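2-nitrobenzoate nitroreductase (Pseudomonas fluorescens, PDB 4Z85) probably reduces the nitro group of 2-nitrobenzoate, using FMN as its cofactor, as a member of the flavoredoxin family. Local coordinates at residues Thr10-Gln13 / Lys14-Leu17. Residues are numbered along the deposited sequence; the frame is centred on the assembly and turned at random.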
loop_
_atom_site.group_PDB
_atom_site.type_symbol
_atom_site.label_atom_id
_atom_site.label_comp_id
_atom_site.label_asym_id
_atom_site.label_seq_id
_atom_site.Cartn_x
_atom_site.Cartn_y
_atom_site.Cartn_z
ATOM N N THR A 10 14.275 -0.244 -19.055
ATOM C CA THR A 10 13.039 -0.006 -19.782
ATOM C C THR A 10 11.913 0.165 -18.772
ATOM O O THR A 10 12.087 -0.161 -17.597
ATOM C CB THR A 10 12.694 -1.163 -20.725
ATOM O OG1 THR A 10 12.318 -2.313 -19.952
ATOM C CG2 THR A 10 13.902 -1.519 -21.597
ATOM N N ASN A 11 10.769 0.653 -19.232
ATOM C CA ASN A 11 9.602 0.766 -18.362
ATOM C C ASN A 11 9.145 -0.586 -17.833
ATOM O O ASN A 11 8.692 -0.688 -16.695
ATOM C CB ASN A 11 8.453 1.455 -19.090
ATOM C CG ASN A 11 8.560 2.964 -19.029
ATOM O OD1 ASN A 11 9.279 3.510 -18.190
ATOM N ND2 ASN A 11 7.860 3.647 -19.928
ATOM N N MET A 12 9.268 -1.629 -18.643
ATOM C CA MET A 12 8.889 -2.964 -18.186
ATOM C C MET A 12 9.819 -3.458 -17.079
ATOM O O MET A 12 9.378 -4.091 -16.107
ATOM C CB MET A 12 8.893 -3.956 -19.351
ATOM C CG MET A 12 8.278 -5.307 -19.004
ATOM S SD MET A 12 6.566 -5.146 -18.463
ATOM C CE MET A 12 5.879 -4.151 -19.789
ATOM N N GLN A 13 11.106 -3.171 -17.223
ATOM C CA GLN A 13 12.086 -3.603 -16.238
ATOM C C GLN A 13 11.854 -2.875 -14.908
ATOM O O GLN A 13 11.899 -3.487 -13.826
ATOM C CB GLN A 13 13.504 -3.369 -16.758
ATOM C CG GLN A 13 13.851 -4.290 -17.936
ATOM C CD GLN A 13 15.192 -3.961 -18.577
ATOM O OE1 GLN A 13 15.671 -2.827 -18.523
ATOM N NE2 GLN A 13 15.811 -4.971 -19.185
ATOM N N LYS A 14 11.576 -1.578 -15.010
ATOM C CA LYS A 14 11.244 -0.774 -13.836
ATOM C C LYS A 14 9.981 -1.305 -13.177
ATOM O O LYS A 14 9.939 -1.475 -11.955
ATOM C CB LYS A 14 11.086 0.702 -14.210
ATOM C CG LYS A 14 12.433 1.408 -14.400
ATOM C CD LYS A 14 12.297 2.878 -14.770
ATOM C CE LYS A 14 11.786 3.057 -16.175
ATOM N NZ LYS A 14 11.736 4.487 -16.584
ATOM N N TYR A 15 8.959 -1.583 -13.975
ATOM C CA TYR A 15 7.739 -2.191 -13.443
ATOM C C TYR A 15 8.048 -3.471 -12.670
ATOM O O TYR A 15 7.581 -3.655 -11.541
ATOM C CB TYR A 15 6.742 -2.483 -14.559
ATOM C CG TYR A 15 5.562 -3.317 -14.106
ATOM C CD1 TYR A 15 4.441 -2.723 -13.524
ATOM C CD2 TYR A 15 5.568 -4.696 -14.256
ATOM C CE1 TYR A 15 3.360 -3.491 -13.113
ATOM C CE2 TYR A 15 4.495 -5.468 -13.842
ATOM C CZ TYR A 15 3.400 -4.863 -13.273
ATOM O OH TYR A 15 2.343 -5.655 -12.878
ATOM N N TRP A 16 8.839 -4.369 -13.251
ATOM C CA TRP A 16 9.094 -5.621 -12.544
ATOM C C TRP A 16 9.893 -5.432 -11.265
ATOM O O TRP A 16 9.605 -6.102 -10.263
ATOM C CB TRP A 16 9.787 -6.638 -13.460
ATOM C CG TRP A 16 8.793 -7.316 -14.324
ATOM C CD1 TRP A 16 8.473 -7.000 -15.607
ATOM C CD2 TRP A 16 7.946 -8.406 -13.954
ATOM N NE1 TRP A 16 7.484 -7.835 -16.070
ATOM C CE2 TRP A 16 7.143 -8.707 -15.072
ATOM C CE3 TRP A 16 7.795 -9.163 -12.786
ATOM C CZ2 TRP A 16 6.197 -9.736 -15.059
ATOM C CZ3 TRP A 16 6.855 -10.189 -12.775
ATOM C CH2 TRP A 16 6.067 -10.461 -13.903
ATOM N N LEU A 17 10.872 -4.528 -11.268
ATOM C CA LEU A 17 11.692 -4.352 -10.068
ATOM C C LEU A 17 10.902 -3.651 -8.933
ATOM O O LEU A 17 11.009 -4.024 -7.741
ATOM C CB LEU A 17 12.961 -3.571 -10.387
ATOM C CG LEU A 17 13.980 -4.335 -11.247
ATOM C CD1 LEU A 17 15.206 -3.468 -11.492
ATOM C CD2 LEU A 17 14.376 -5.643 -10.576
#
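With CG trans to the backbone N (chi1 -170°) and a bend at chi2 (59°), M12 brings SD forward to W16, whose own CG lies beside its backbone N (chi1 -81°); the chi3 bend of M12 turns only CE. The two side chains then run alongside each other: CG of M12 meets the indole edge in the ring plane, 3.8 Å from CD1 of W16, and SD of M12 stands 3.7 Å from NE1 of W16. SD also lies obliquely to the Y15 ring, 5.3 Å from its centroid, so that M12 makes Met-aromatic contacts with both rings, oblique in each case; CD2 of Y15 in turn lies over one indole face near the rim. A different flank of the first turn is polar. There the K14 chain passes T10 O and bends at chi3, and NZ of K14 gives a 3.1 Å hydrogen bond to OD1 of N11, almost in line with the amide C=O. T10 and Q13 form a capping box: Q13 N donates to OG1 of T10 (3.1 Å), while T10 N donates to OE1 of Q13 (3.0 Å) from above the carbonyl plane. Four i to i+4 backbone bonds follow, from K14 N to T10 O through L17 N to Q13 O. Helix 11-21, opened here, stands apart from its own chain's barrel and packs on the second subunit, against strand 176-177, whose R176 makes a cation-pi contact with W16, and strand 39-52, whose E52 touches K14 and Y15.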